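Local coordinates for VAL-1 (Chlorella virus, PDB 3GNE), which cleaves alginate as a family 14 polysaccharide lyase, with modes of action that depend on pH, at residues K136-G141 and P182-E187; E187-V190 and K195-V198. All blocks are in the same frame, centred on the assembly; numbering follows the deposited sequence.

In the fold
Contact 2 is the backbone-paired one: residues 187-190 and 195-198 are the two arms of a beta hairpin, partly buried. Contact 1 lies at the surface, its centre about 20 Å from the centre of the chain, where the loop 136-141 meets the turn that leads into the same strand, 186-192. Glu187 belongs to both, and the two centres are about 15 Å apart. Their chemistry follows their places. In the hairpin, main-chain hydrogen bonds hold the strands and a lysine lies over a tyrosine ring; at the surface, one leucine and one lysine amino group do most of the work, with no regular secondary structure on the side of 136-141.

Contact 1: K136-G141 and P182-E187; sequences KQKIPG and PQLDGE
Leu184 reaches across to the loop 136-141 and touches three consecutive residues of it. Its CD2 methyl is the leading atom, 3.7 Å from Lys136 O and 3.9 Å from Gln137 CA, so it rests against main chain more than against side chains. Leu184 CG stands anti to its own carbonyl carbon (chi1 -69°), which turns the side chain toward the loop and away from its own carbonyl, whose oxygen takes the Lys138 bond. That lysine comes from the other segment, and the two side chains lie alongside, running opposite ways. Its NZ donates to Leu184 O over 3.1 Å, lying in the carbonyl plane on a lone pair, with a C=O...N angle of 145°. The lysine chain bends at chi3 (129°), away from a staggered value, and CE comes to 3.3 Å from Leu184 CB, a close approach that may partly reflect how the exposed chain was modelled. Gln137 starts off away from the leucine, but its chain folds back and brings OE1 to 4.1 Å from Leu184 CD2. Its NE2 is held by Asn203 O, a second anchor for the loop. The contact therefore ties the loop between strands 125-130 and 149-151 to the turn between strands 181-182 and 186-192, while Lys138 and Ile139 also touch strand 195-202, the neighbour of 186-192 in the sheet.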
loop_
_atom_site.group_PDB
_atom_site.type_symbol
_atom_site.label_atom_id
_atom_site.label_comp_id
_atom_site.label_asym_id
_atom_site.label_seq_id
_atom_site.Cartn_x
_atom_site.Cartn_y
_atom_site.Cartn_z
ATOM N N LYS A 136 14.486 15.063 9.532
ATOM C CA LYS A 136 13.937 16.344 9.092
ATOM C C LYS A 136 12.999 16.152 7.911
ATOM O O LYS A 136 13.246 15.336 7.000
ATOM C CB LYS A 136 15.120 17.261 8.707
ATOM C CG LYS A 136 14.631 18.644 8.235
ATOM C CD LYS A 136 15.786 19.632 8.053
ATOM C CE LYS A 136 15.235 20.961 7.509
ATOM N NZ LYS A 136 13.756 20.815 7.246
ATOM N N GLN A 137 11.927 16.920 7.865
ATOM C CA GLN A 137 11.056 16.991 6.688
ATOM C C GLN A 137 10.807 18.454 6.375
ATOM O O GLN A 137 10.877 19.242 7.310
ATOM C CB GLN A 137 9.709 16.315 6.932
ATOM C CG GLN A 137 9.907 14.792 7.268
ATOM C CD GLN A 137 10.366 13.970 6.068
ATOM O OE1 GLN A 137 10.451 14.394 4.904
ATOM N NE2 GLN A 137 10.699 12.700 6.426
ATOM N N LYS A 138 10.519 18.791 5.133
ATOM C CA LYS A 138 10.084 20.150 4.860
ATOM C C LYS A 138 8.625 20.249 4.494
ATOM O O LYS A 138 8.037 21.318 4.446
ATOM C CB LYS A 138 10.925 20.737 3.712
ATOM C CG LYS A 138 10.665 20.062 2.360
ATOM C CD LYS A 138 11.588 20.668 1.321
ATOM C CE LYS A 138 12.367 19.685 0.522
ATOM N NZ LYS A 138 12.916 20.119 -0.772
ATOM N N ILE A 139 8.000 19.118 4.188
ATOM C CA ILE A 139 6.569 19.115 3.895
ATOM C C ILE A 139 5.807 19.317 5.184
ATOM O O ILE A 139 5.932 18.540 6.138
ATOM C CB ILE A 139 6.205 17.750 3.249
ATOM C CG1 ILE A 139 6.937 17.597 1.903
ATOM C CG2 ILE A 139 4.718 17.542 3.158
ATOM C CD1 ILE A 139 6.978 16.120 1.477
ATOM N N PRO A 140 4.967 20.350 5.255
ATOM C CA PRO A 140 4.262 20.605 6.503
ATOM C C PRO A 140 3.393 19.433 6.914
ATOM O O PRO A 140 2.681 18.874 6.072
ATOM C CB PRO A 140 3.359 21.790 6.182
ATOM C CG PRO A 140 4.094 22.482 5.049
ATOM C CD PRO A 140 4.700 21.378 4.211
ATOM N N GLY A 141 3.469 19.055 8.199
ATOM C CA GLY A 141 2.649 17.992 8.735
ATOM C C GLY A 141 3.158 16.588 8.406
ATOM O O GLY A 141 2.500 15.652 8.846
ATOM N N PRO A 182 20.583 13.487 4.120
ATOM C CA PRO A 182 19.438 13.264 3.230
ATOM C C PRO A 182 19.013 14.564 2.545
ATOM O O PRO A 182 18.963 15.605 3.186
ATOM C CB PRO A 182 18.323 12.807 4.168
ATOM C CG PRO A 182 18.967 12.457 5.446
ATOM C CD PRO A 182 20.259 13.223 5.524
ATOM N N GLN A 183 18.696 14.483 1.260
ATOM C CA GLN A 183 18.575 15.683 0.429
ATOM C C GLN A 183 17.137 16.135 0.192
ATOM O O GLN A 183 16.899 17.008 -0.699
ATOM C CB GLN A 183 19.313 15.451 -0.906
ATOM C CG GLN A 183 20.804 15.323 -0.785
ATOM C CD GLN A 183 21.461 16.570 -0.197
ATOM O OE1 GLN A 183 21.933 16.615 0.953
ATOM N NE2 GLN A 183 21.488 17.600 -1.014
ATOM N N LEU A 184 16.123 15.632 0.896
ATOM C CA LEU A 184 14.735 16.145 0.764
ATOM C C LEU A 184 14.250 16.200 -0.683
ATOM O O LEU A 184 13.616 17.149 -1.145
ATOM C CB LEU A 184 14.633 17.504 1.496
ATOM C CG LEU A 184 14.730 17.417 3.025
ATOM C CD1 LEU A 184 15.000 18.783 3.651
ATOM C CD2 LEU A 184 13.465 16.795 3.653
ATOM N N ASP A 185 14.586 15.128 -1.407
ATOM C CA ASP A 185 14.278 15.044 -2.833
ATOM C C ASP A 185 13.681 13.665 -3.140
ATOM O O ASP A 185 13.662 13.298 -4.298
ATOM C CB ASP A 185 15.506 15.281 -3.694
ATOM C CG ASP A 185 16.670 14.356 -3.405
ATOM O OD1 ASP A 185 16.629 13.576 -2.422
ATOM O OD2 ASP A 185 17.652 14.441 -4.179
ATOM N N GLY A 186 13.218 12.977 -2.087
ATOM C CA GLY A 186 12.461 11.729 -2.310
ATOM C C GLY A 186 11.099 12.098 -2.846
ATOM O O GLY A 186 10.619 13.229 -2.802
ATOM N N GLU A 187 10.417 11.102 -3.399
ATOM C CA GLU A 187 9.143 11.314 -4.042
ATOM C C GLU A 187 8.196 10.148 -3.767
ATOM O O GLU A 187 8.619 9.038 -3.412
ATOM C CB GLU A 187 9.301 11.376 -5.581
ATOM C CG GLU A 187 10.279 12.424 -6.034
ATOM C CD GLU A 187 10.361 12.549 -7.536
ATOM O OE1 GLU A 187 9.658 11.811 -8.274
ATOM O OE2 GLU A 187 11.167 13.375 -8.037
#

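Contact 2: E187-V190 and K195-V198; sequences ESYV and KKEV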
loop_
_atom_site.group_PDB
_atom_site.type_symbol
_atom_site.label_atom_id
_atom_site.label_comp_id
_atom_site.label_asym_id
_atom_site.label_seq_id
_atom_site.Cartn_x
_atom_site.Cartn_y
_atom_site.Cartn_z
ATOM N N GLU A 187 10.417 11.102 -3.399
ATOM C CA GLU A 187 9.143 11.314 -4.042
ATOM C C GLU A 187 8.196 10.148 -3.767
ATOM O O GLU A 187 8.619 9.038 -3.412
ATOM C CB GLU A 187 9.301 11.376 -5.581
ATOM C CG GLU A 187 10.279 12.424 -6.034
ATOM C CD GLU A 187 10.361 12.549 -7.536
ATOM O OE1 GLU A 187 9.658 11.811 -8.274
ATOM O OE2 GLU A 187 11.167 13.375 -8.037
ATOM N N SER A 188 6.923 10.441 -3.986
ATOM C CA SER A 188 5.881 9.423 -3.987
ATOM C C SER A 188 4.906 9.745 -5.097
ATOM O O SER A 188 4.721 10.894 -5.432
ATOM C CB SER A 188 5.136 9.476 -2.645
ATOM O OG SER A 188 4.111 8.471 -2.686
ATOM N N TYR A 189 4.275 8.735 -5.682
ATOM C CA TYR A 189 3.159 9.078 -6.578
ATOM C C TYR A 189 2.087 8.015 -6.435
ATOM O O TYR A 189 2.355 6.859 -6.048
ATOM C CB TYR A 189 3.644 9.240 -8.004
ATOM C CG TYR A 189 4.091 8.073 -8.854
ATOM C CD1 TYR A 189 3.280 7.007 -9.315
ATOM C CD2 TYR A 189 5.423 8.035 -9.303
ATOM C CE1 TYR A 189 3.731 5.982 -10.099
ATOM C CE2 TYR A 189 5.888 7.011 -10.128
ATOM C CZ TYR A 189 5.047 5.988 -10.525
ATOM O OH TYR A 189 5.548 4.999 -11.338
ATOM N N VAL A 190 0.870 8.393 -6.759
ATOM C CA VAL A 190 -0.289 7.521 -6.750
ATOM C C VAL A 190 -0.953 7.707 -8.098
ATOM O O VAL A 190 -1.096 8.831 -8.574
ATOM C CB VAL A 190 -1.275 7.872 -5.623
ATOM C CG1 VAL A 190 -2.581 7.091 -5.787
ATOM C CG2 VAL A 190 -0.590 7.565 -4.285
ATOM N N LYS A 195 -5.122 8.546 -13.537
ATOM C CA LYS A 195 -4.841 9.881 -13.009
ATOM C C LYS A 195 -3.690 9.776 -11.993
ATOM O O LYS A 195 -3.793 9.004 -11.045
ATOM C CB LYS A 195 -6.034 10.495 -12.305
ATOM C CG LYS A 195 -5.767 11.848 -11.664
ATOM C CD LYS A 195 -7.085 12.419 -11.106
ATOM C CE LYS A 195 -6.780 13.842 -10.619
ATOM N NZ LYS A 195 -7.942 14.566 -10.047
ATOM N N LYS A 196 -2.620 10.528 -12.216
ATOM C CA LYS A 196 -1.417 10.457 -11.407
ATOM C C LYS A 196 -1.236 11.735 -10.613
ATOM O O LYS A 196 -1.374 12.850 -11.203
ATOM C CB LYS A 196 -0.197 10.283 -12.332
ATOM C CG LYS A 196 1.146 10.176 -11.612
ATOM C CD LYS A 196 2.244 9.829 -12.600
ATOM C CE LYS A 196 3.631 9.547 -12.090
ATOM N NZ LYS A 196 4.484 9.139 -13.264
ATOM N N GLU A 197 -0.895 11.588 -9.341
ATOM C CA GLU A 197 -0.466 12.708 -8.510
ATOM C C GLU A 197 0.892 12.394 -7.881
ATOM O O GLU A 197 1.149 11.239 -7.491
ATOM C CB GLU A 197 -1.466 13.045 -7.392
ATOM C CG GLU A 197 -2.849 13.506 -7.914
ATOM C CD GLU A 197 -2.866 14.830 -8.628
ATOM O OE1 GLU A 197 -1.930 15.624 -8.514
ATOM O OE2 GLU A 197 -3.859 15.097 -9.340
ATOM N N VAL A 198 1.761 13.383 -7.782
ATOM C CA VAL A 198 3.101 13.240 -7.278
ATOM C C VAL A 198 3.314 14.137 -6.067
ATOM O O VAL A 198 2.817 15.289 -6.028
ATOM C CB VAL A 198 4.112 13.606 -8.374
ATOM C CG1 VAL A 198 5.544 13.379 -7.911
ATOM C CG2 VAL A 198 3.792 12.789 -9.626
#
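Strands 187-190 and 195-198 run antiparallel as the arms of a beta hairpin, their axes 4.7 Å apart at closest and 160° between directions, with Val190 and Glu197 as a hydrogen-bonded pair and Tyr189 and Val198 as a non-hydrogen-bonded one. Val190 N gives its hydrogen to Glu197 O at 3.0 Å, and Glu197 N returns one to Val190 O at 2.9 Å, both bonds nearly straight. Alpha hydrogens add weaker contacts, among them Val198 CA to Ser188 O.

Among the side chains, Tyr189 and Lys196 dominate. The lysine is extended throughout, its CG anti to the backbone N, and this length carries it diagonally over the ring. CE sits above the middle of one face, 3.6 Å from the Tyr189 ring centroid, as a CH-pi contact; NZ follows at 4.2 Å from the same centroid, 14° off the normal, giving a cation-pi interaction. A chi1 of 71° places the ring there, with Tyr189 CG between the backbone N and the carbonyl carbon. Beside it, Val198 CG2 packs on Tyr189 CB at 3.9 Å. The tyrosine hydroxyl is hydrogen-bonded to Thr74 OG1 and to Glu244 N, which anchor the far end of the side chain.

Val190 and Glu197 point to the other face of the sheet, where both touch Phe152. Val190 also meets Val125 and Asp127 of strand 125-130 in the seven-stranded sheet, so this face packs between two sheets, consistent with the sandwich of the concanavalin clan. Strand 186-192 is an inner strand of its own sheet, with 195-202 on one edge and 166-173 on the other, where Tyr189 bonds to Gly171 through the backbone.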